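Local structure of ALDH21) (Physcomitrella patens subsp. patens, 5MZ5) at residues Ile179-Met184 and Arg257-Thr262; Asp80-Ala85 and Pro208-Pro213. The protein oxidises succinic semialdehyde to succinate with NADP+ as coenzyme, as a member of the aldehyde dehydrogenase family. All blocks are in the same frame, centred on the assembly; numbering follows the deposited sequence.

Contact 1 of 2, residues Ile179-Met184 and Arg257-Thr262; sequences IGPVSM and RFKLLT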
ATOM      1  N   ILE A 179      -2.596 -14.125  15.493  1.00 20.79           N
ATOM      2  CA  ILE A 179      -3.951 -14.593  15.873  1.00 21.12           C
ATOM      3  C   ILE A 179      -3.889 -15.555  17.080  1.00 26.23           C
ATOM      4  O   ILE A 179      -4.837 -15.606  17.868  1.00 26.13           O
ATOM      5  CB  ILE A 179      -4.722 -15.212  14.659  1.00 23.87           C
ATOM      6  CG1 ILE A 179      -6.258 -15.319  14.934  1.00 23.83           C
ATOM      7  CG2 ILE A 179      -4.116 -16.578  14.186  1.00 23.40           C
ATOM      8  CD1 ILE A 179      -7.098 -15.671  13.674  1.00 25.41           C
ATOM      9  N   GLY A 180      -2.760 -16.261  17.225  1.00 21.97           N
ATOM     10  CA  GLY A 180      -2.544 -17.227  18.298  1.00 21.16           C
ATOM     11  C   GLY A 180      -2.311 -18.625  17.779  1.00 23.61           C
ATOM     12  O   GLY A 180      -1.997 -18.772  16.599  1.00 23.69           O
ATOM     13  N   PRO A 181      -2.519 -19.681  18.618  1.00 20.91           N
ATOM     14  CA  PRO A 181      -2.308 -21.076  18.142  1.00 20.45           C
ATOM     15  C   PRO A 181      -3.108 -21.483  16.896  1.00 23.42           C
ATOM     16  O   PRO A 181      -4.302 -21.220  16.779  1.00 20.86           O
ATOM     17  CB  PRO A 181      -2.660 -21.933  19.368  1.00 21.98           C
ATOM     18  CG  PRO A 181      -2.437 -21.017  20.547  1.00 24.51           C
ATOM     19  CD  PRO A 181      -2.918 -19.668  20.043  1.00 20.21           C
ATOM     20  N   VAL A 182      -2.401 -22.103  15.944  1.00 21.49           N
ATOM     21  CA  VAL A 182      -2.957 -22.507  14.657  1.00 20.04           C
ATOM     22  C   VAL A 182      -3.037 -24.024  14.550  1.00 22.95           C
ATOM     23  O   VAL A 182      -2.051 -24.719  14.797  1.00 21.46           O
ATOM     24  CB  VAL A 182      -2.175 -21.885  13.460  1.00 22.84           C
ATOM     25  CG1 VAL A 182      -2.745 -22.342  12.105  1.00 22.19           C
ATOM     26  CG2 VAL A 182      -2.127 -20.354  13.535  1.00 22.17           C
ATOM     27  N   SER A 183      -4.223 -24.526  14.152  1.00 20.24           N
ATOM     28  CA  SER A 183      -4.452 -25.940  13.861  1.00 19.48           C
ATOM     29  C   SER A 183      -4.224 -26.106  12.347  1.00 22.38           C
ATOM     30  O   SER A 183      -4.855 -25.407  11.546  1.00 21.83           O
ATOM     31  CB  SER A 183      -5.874 -26.352  14.221  1.00 20.13           C
ATOM     32  OG  SER A 183      -6.065 -27.692  13.814  1.00 28.79           O
ATOM     33  N   MET A 184      -3.297 -27.001  11.966  1.00 18.82           N
ATOM     34  CA  MET A 184      -2.952 -27.242  10.554  1.00 17.24           C
ATOM     35  C   MET A 184      -3.204 -28.678  10.206  1.00 24.20           C
ATOM     36  O   MET A 184      -2.791 -29.571  10.944  1.00 24.88           O
ATOM     37  CB  MET A 184      -1.480 -26.886  10.242  1.00 18.55           C
ATOM     38  CG  MET A 184      -1.085 -25.479  10.629  1.00 21.74           C
ATOM     39  SD  MET A 184       0.693 -25.250  10.434  1.00 26.05           S
ATOM     40  CE  MET A 184       0.794 -23.537  10.707  1.00 21.57           C
ATOM     41  N   ARG A 257      -8.858 -24.081  22.075  1.00 27.75           N
ATOM     42  CA  ARG A 257      -7.545 -23.463  22.308  1.00 27.04           C
ATOM     43  C   ARG A 257      -6.916 -22.960  20.991  1.00 28.54           C
ATOM     44  O   ARG A 257      -6.064 -22.085  21.017  1.00 29.21           O
ATOM     45  CB  ARG A 257      -6.613 -24.405  23.082  1.00 27.80           C
ATOM     46  CG  ARG A 257      -6.980 -24.584  24.562  1.00 25.85           C
ATOM     47  CD  ARG A 257      -6.302 -25.805  25.180  1.00 26.59           C
ATOM     48  NE  ARG A 257      -6.777 -27.060  24.578  1.00 23.01           N
ATOM     49  CZ  ARG A 257      -6.299 -28.276  24.836  1.00 41.45           C
ATOM     50  NH1 ARG A 257      -6.812 -29.337  24.230  1.00 35.39           N
ATOM     51  NH2 ARG A 257      -5.302 -28.440  25.695  1.00 34.06           N
ATOM     52  N   PHE A 258      -7.349 -23.503  19.846  1.00 23.99           N
ATOM     53  CA  PHE A 258      -6.898 -23.032  18.539  1.00 23.22           C
ATOM     54  C   PHE A 258      -7.725 -21.813  18.120  1.00 27.34           C
ATOM     55  O   PHE A 258      -8.959 -21.808  18.262  1.00 26.47           O
ATOM     56  CB  PHE A 258      -7.052 -24.105  17.473  1.00 23.55           C
ATOM     57  CG  PHE A 258      -6.200 -25.334  17.614  1.00 22.46           C
ATOM     58  CD1 PHE A 258      -4.819 -25.260  17.475  1.00 21.56           C
ATOM     59  CD2 PHE A 258      -6.784 -26.584  17.755  1.00 20.83           C
ATOM     60  CE1 PHE A 258      -4.042 -26.409  17.527  1.00 21.70           C
ATOM     61  CE2 PHE A 258      -6.005 -27.738  17.787  1.00 22.75           C
ATOM     62  CZ  PHE A 258      -4.640 -27.643  17.661  1.00 20.68           C
ATOM     63  N   LYS A 259      -7.037 -20.805  17.566  1.00 23.21           N
ATOM     64  CA  LYS A 259      -7.645 -19.544  17.102  1.00 22.60           C
ATOM     65  C   LYS A 259      -7.939 -19.568  15.612  1.00 26.30           C
ATOM     66  O   LYS A 259      -8.747 -18.781  15.108  1.00 25.31           O
ATOM     67  CB  LYS A 259      -6.740 -18.342  17.459  1.00 23.66           C
ATOM     68  CG  LYS A 259      -6.505 -18.173  18.982  1.00 28.65           C
ATOM     69  CD  LYS A 259      -7.782 -17.992  19.833  1.00 39.74           C
ATOM     70  CE  LYS A 259      -8.376 -16.593  19.757  1.00 50.05           C
ATOM     71  NZ  LYS A 259      -9.574 -16.426  20.631  1.00 64.09           N
ATOM     72  N   LEU A 260      -7.273 -20.477  14.915  1.00 23.17           N
ATOM     73  CA  LEU A 260      -7.426 -20.663  13.486  1.00 22.62           C
ATOM     74  C   LEU A 260      -7.238 -22.130  13.118  1.00 27.50           C
ATOM     75  O   LEU A 260      -6.345 -22.794  13.648  1.00 26.55           O
ATOM     76  CB  LEU A 260      -6.383 -19.799  12.731  1.00 21.26           C
ATOM     77  CG  LEU A 260      -6.253 -19.991  11.192  1.00 24.48           C
ATOM     78  CD1 LEU A 260      -7.462 -19.448  10.439  1.00 23.15           C
ATOM     79  CD2 LEU A 260      -5.009 -19.294  10.678  1.00 24.59           C
ATOM     80  N   LEU A 261      -8.103 -22.622  12.217  1.00 23.40           N
ATOM     81  CA  LEU A 261      -7.964 -23.907  11.578  1.00 22.66           C
ATOM     82  C   LEU A 261      -7.632 -23.627  10.085  1.00 26.17           C
ATOM     83  O   LEU A 261      -8.369 -22.923   9.403  1.00 24.85           O
ATOM     84  CB  LEU A 261      -9.243 -24.764  11.706  1.00 22.70           C
ATOM     85  CG  LEU A 261      -9.383 -25.961  10.746  1.00 27.59           C
ATOM     86  CD1 LEU A 261      -8.224 -26.989  10.918  1.00 28.07           C
ATOM     87  CD2 LEU A 261     -10.722 -26.650  10.929  1.00 28.00           C
ATOM     88  N   THR A 262      -6.534 -24.194   9.596  1.00 24.13           N
ATOM     89  CA  THR A 262      -6.146 -24.099   8.183  1.00 23.34           C
ATOM     90  C   THR A 262      -6.048 -25.519   7.634  1.00 26.25           C
ATOM     91  O   THR A 262      -5.220 -26.332   8.084  1.00 24.24           O
ATOM     92  CB  THR A 262      -4.919 -23.186   7.932  1.00 25.45           C
ATOM     93  OG1 THR A 262      -4.593 -23.258   6.543  1.00 26.36           O
ATOM     94  CG2 THR A 262      -3.713 -23.559   8.765  1.00 20.80           C
TER
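The carbonyl oxygen of R257 rests against the ring of P181 (O to CB 3.8 Å), where the chain enters parallel strands 182-184 and 260-262 of the Rossmann-type sheet; the R257 guanidinium turns away to D255, D79 and D83. F258 has CG anti to its carbonyl carbon (chi1 -66°), which lays its ring against S183: S183 CB stands 3.5 Å from the F258 ring centroid and 8° off the normal, a CH-pi contact over the face, while P181 O lies at the ring edge. K259 N donates to P181 O at 2.9 Å, in the carbonyl plane and one residue earlier than the strand pattern would place it. L260 O then accepts S183 N at 2.8 Å in a nearly straight bond (173°), and the L260 side chain lies alongside that of V182, with L260 CD2 4.1 Å from V182 CG1. L261 shares the other face with S183; its CD1 lies 3.7 Å from S183 OG, whose hydrogen-bond partner is F252 O. T262 N donates to S183 O at 2.8 Å, so S183 is gripped through both N and O by residues flanking L261. The T262 hydroxyl bonds K198 NZ, leaving T262 CG2 to meet V182 CG1 at 3.7 Å.

Contact 2 of 2, residues Asp80-Ala85 and Pro208-Pro213; sequences DAIDAA and PFVLKP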
ATOM      1  N   ASP A  80      -1.342 -32.230  25.295  1.00 28.42           N
ATOM      2  CA  ASP A  80      -0.061 -31.666  25.722  1.00 29.82           C
ATOM      3  C   ASP A  80       0.499 -30.724  24.663  1.00 32.29           C
ATOM      4  O   ASP A  80       1.027 -29.671  25.021  1.00 30.97           O
ATOM      5  CB  ASP A  80       0.959 -32.782  26.065  1.00 32.57           C
ATOM      6  CG  ASP A  80       0.619 -33.637  27.280  1.00 41.23           C
ATOM      7  OD1 ASP A  80      -0.219 -33.205  28.101  1.00 42.20           O
ATOM      8  OD2 ASP A  80       1.197 -34.735  27.412  1.00 51.15           O
ATOM      9  N   ALA A  81       0.342 -31.088  23.364  1.00 27.89           N
ATOM     10  CA  ALA A  81       0.784 -30.290  22.218  1.00 26.11           C
ATOM     11  C   ALA A  81       0.049 -28.964  22.170  1.00 27.97           C
ATOM     12  O   ALA A  81       0.681 -27.911  21.996  1.00 27.31           O
ATOM     13  CB  ALA A  81       0.575 -31.065  20.919  1.00 26.55           C
ATOM     14  N   ILE A  82      -1.286 -29.015  22.333  1.00 22.97           N
ATOM     15  CA  ILE A  82      -2.120 -27.814  22.307  1.00 22.57           C
ATOM     16  C   ILE A  82      -1.817 -26.911  23.534  1.00 27.44           C
ATOM     17  O   ILE A  82      -1.667 -25.696  23.366  1.00 26.93           O
ATOM     18  CB  ILE A  82      -3.637 -28.133  22.122  1.00 24.17           C
ATOM     19  CG1 ILE A  82      -3.885 -29.031  20.886  1.00 24.69           C
ATOM     20  CG2 ILE A  82      -4.417 -26.835  21.993  1.00 21.96           C
ATOM     21  CD1 ILE A  82      -5.288 -29.737  20.808  1.00 26.81           C
ATOM     22  N   ASP A  83      -1.685 -27.508  24.748  1.00 23.73           N
ATOM     23  CA  ASP A  83      -1.324 -26.752  25.959  1.00 23.40           C
ATOM     24  C   ASP A  83       0.025 -26.036  25.791  1.00 27.00           C
ATOM     25  O   ASP A  83       0.159 -24.889  26.221  1.00 26.65           O
ATOM     26  CB  ASP A  83      -1.281 -27.659  27.199  1.00 24.82           C
ATOM     27  CG  ASP A  83      -2.637 -28.003  27.764  1.00 38.86           C
ATOM     28  OD1 ASP A  83      -3.588 -27.223  27.544  1.00 42.65           O
ATOM     29  OD2 ASP A  83      -2.748 -29.044  28.443  1.00 40.92           O
ATOM     30  N   ALA A  84       1.016 -26.729  25.192  1.00 22.50           N
ATOM     31  CA  ALA A  84       2.352 -26.189  24.948  1.00 23.18           C
ATOM     32  C   ALA A  84       2.323 -25.037  23.943  1.00 27.76           C
ATOM     33  O   ALA A  84       3.055 -24.078  24.134  1.00 28.95           O
ATOM     34  CB  ALA A  84       3.292 -27.289  24.477  1.00 23.88           C
ATOM     35  N   ALA A  85       1.436 -25.113  22.905  1.00 25.29           N
ATOM     36  CA  ALA A  85       1.252 -24.071  21.886  1.00 24.70           C
ATOM     37  C   ALA A  85       0.648 -22.815  22.528  1.00 29.03           C
ATOM     38  O   ALA A  85       1.127 -21.716  22.272  1.00 29.92           O
ATOM     39  CB  ALA A  85       0.374 -24.578  20.744  1.00 24.61           C
ATOM     40  N   PRO A 208       2.270 -20.000  17.269  1.00 22.63           N
ATOM     41  CA  PRO A 208       2.608 -21.413  17.522  1.00 22.74           C
ATOM     42  C   PRO A 208       1.596 -22.304  16.767  1.00 25.71           C
ATOM     43  O   PRO A 208       0.488 -21.861  16.442  1.00 24.48           O
ATOM     44  CB  PRO A 208       2.454 -21.547  19.043  1.00 24.57           C
ATOM     45  CG  PRO A 208       1.422 -20.535  19.394  1.00 28.27           C
ATOM     46  CD  PRO A 208       1.578 -19.390  18.431  1.00 23.65           C
ATOM     47  N   PHE A 209       1.971 -23.547  16.453  1.00 20.75           N
ATOM     48  CA  PHE A 209       1.071 -24.394  15.689  1.00 19.20           C
ATOM     49  C   PHE A 209       1.173 -25.868  16.058  1.00 24.38           C
ATOM     50  O   PHE A 209       2.202 -26.316  16.551  1.00 23.48           O
ATOM     51  CB  PHE A 209       1.305 -24.206  14.164  1.00 20.45           C
ATOM     52  CG  PHE A 209       2.668 -24.641  13.668  1.00 21.06           C
ATOM     53  CD1 PHE A 209       2.899 -25.959  13.281  1.00 23.68           C
ATOM     54  CD2 PHE A 209       3.730 -23.742  13.624  1.00 22.58           C
ATOM     55  CE1 PHE A 209       4.170 -26.370  12.856  1.00 24.74           C
ATOM     56  CE2 PHE A 209       4.996 -24.151  13.185  1.00 25.60           C
ATOM     57  CZ  PHE A 209       5.204 -25.461  12.796  1.00 23.56           C
ATOM     58  N   VAL A 210       0.107 -26.622  15.769  1.00 22.26           N
ATOM     59  CA  VAL A 210       0.041 -28.079  15.912  1.00 21.03           C
ATOM     60  C   VAL A 210      -0.353 -28.578  14.534  1.00 24.91           C
ATOM     61  O   VAL A 210      -1.435 -28.257  14.042  1.00 25.77           O
ATOM     62  CB  VAL A 210      -0.895 -28.602  17.042  1.00 23.89           C
ATOM     63  CG1 VAL A 210      -0.769 -30.115  17.192  1.00 23.67           C
ATOM     64  CG2 VAL A 210      -0.593 -27.918  18.370  1.00 23.60           C
ATOM     65  N   LEU A 211       0.539 -29.320  13.896  1.00 20.65           N
ATOM     66  CA  LEU A 211       0.296 -29.846  12.569  1.00 21.05           C
ATOM     67  C   LEU A 211      -0.026 -31.325  12.566  1.00 26.26           C
ATOM     68  O   LEU A 211       0.682 -32.135  13.181  1.00 23.94           O
ATOM     69  CB  LEU A 211       1.483 -29.527  11.605  1.00 21.39           C
ATOM     70  CG  LEU A 211       1.563 -30.275  10.252  1.00 24.69           C
ATOM     71  CD1 LEU A 211       0.479 -29.807   9.271  1.00 23.21           C
ATOM     72  CD2 LEU A 211       2.903 -30.087   9.655  1.00 26.30           C
ATOM     73  N   LYS A 212      -1.120 -31.659  11.853  1.00 24.33           N
ATOM     74  CA  LYS A 212      -1.549 -33.021  11.616  1.00 24.63           C
ATOM     75  C   LYS A 212      -1.184 -33.309  10.146  1.00 27.89           C
ATOM     76  O   LYS A 212      -1.910 -32.902   9.242  1.00 25.74           O
ATOM     77  CB  LYS A 212      -3.063 -33.209  11.863  1.00 26.11           C
ATOM     78  CG  LYS A 212      -3.519 -34.677  11.729  1.00 25.96           C
ATOM     79  CD  LYS A 212      -5.030 -34.777  11.474  1.00 29.25           C
ATOM     80  CE  LYS A 212      -5.482 -36.188  11.183  1.00 37.04           C
ATOM     81  NZ  LYS A 212      -5.071 -36.658   9.833  1.00 49.21           N
ATOM     82  N   PRO A 213      -0.033 -33.950   9.869  1.00 25.58           N
ATOM     83  CA  PRO A 213       0.276 -34.273   8.469  1.00 25.58           C
ATOM     84  C   PRO A 213      -0.606 -35.443   8.002  1.00 28.27           C
ATOM     85  O   PRO A 213      -1.146 -36.169   8.848  1.00 26.80           O
ATOM     86  CB  PRO A 213       1.752 -34.671   8.525  1.00 27.29           C
ATOM     87  CG  PRO A 213       1.960 -35.188   9.907  1.00 31.10           C
ATOM     88  CD  PRO A 213       0.972 -34.511  10.800  1.00 25.95           C
TER
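V210 lays both methyl groups on the inner side of helix 75-94, over A81, I82 and A85, in the alpha/beta layering of a Rossmann-type domain. Helix 80-85 runs at 150° to strand 209-212, their axes 8.2 Å apart at closest approach, a separation short enough for alanine methyls to reach the sheet. A81 and A85 are four residues apart, one helical turn, and both direct CB toward the strand. Because V210 CG1 is anti to the backbone N (chi1 -174°), that branch faces A81, with V210 CG1 to A81 CB at 4.1 Å. The other branch, CG2, fits between the turns: V210 CG2 is 4.2 Å from A85 CB and 3.8 Å from the carbonyl oxygen of A81. That oxygen, on a buried residue, already has a partner, since A85 N donates to A81 O at 3.0 Å within the helix. I82 adds its CG1, 4.3 Å from V210 CG2. S240, on neighbouring strand 239-241, touches both A81 and V210 and continues the same surface.

F209 points away from helix 75-94 and packs on helix 193-205 and L228 of helix 219-229, so the strand is sandwiched between two helical layers. Further along, K212 binds NADP+ in a complex of this protein, though no coenzyme occupies the present chain. Just before the strand the ring of P208 takes over the contact: P208 CB approaches A85 CB at 4.1 Å, and P208 CG presses to 3.1 Å from A85 O.

Both contacts are buried, about 9 Å apart between centres, and both belong to one sheet in which strands 182-185 and 209-212 are neighbours. Contact 1 works within that sheet: backbone hydrogen bonds fix the register, and the two segments bury 596 Å² together. Contact 2 joins the sheet to a helix laid on it; apolar side chains meet each other and helix backbone, including the carbonyl oxygens of A81 and A85, and 210 Å² is buried. Polar links tie them together: backbone hydrogen bonds pair V182 with P208 and V210, and M184 with V210 and, at 2.8 Å from M184 O to K212 N, probably with K212, while towards the more exposed side of the helix R257 NH2 makes a salt bridge with D83 OD1 at 2.8 Å.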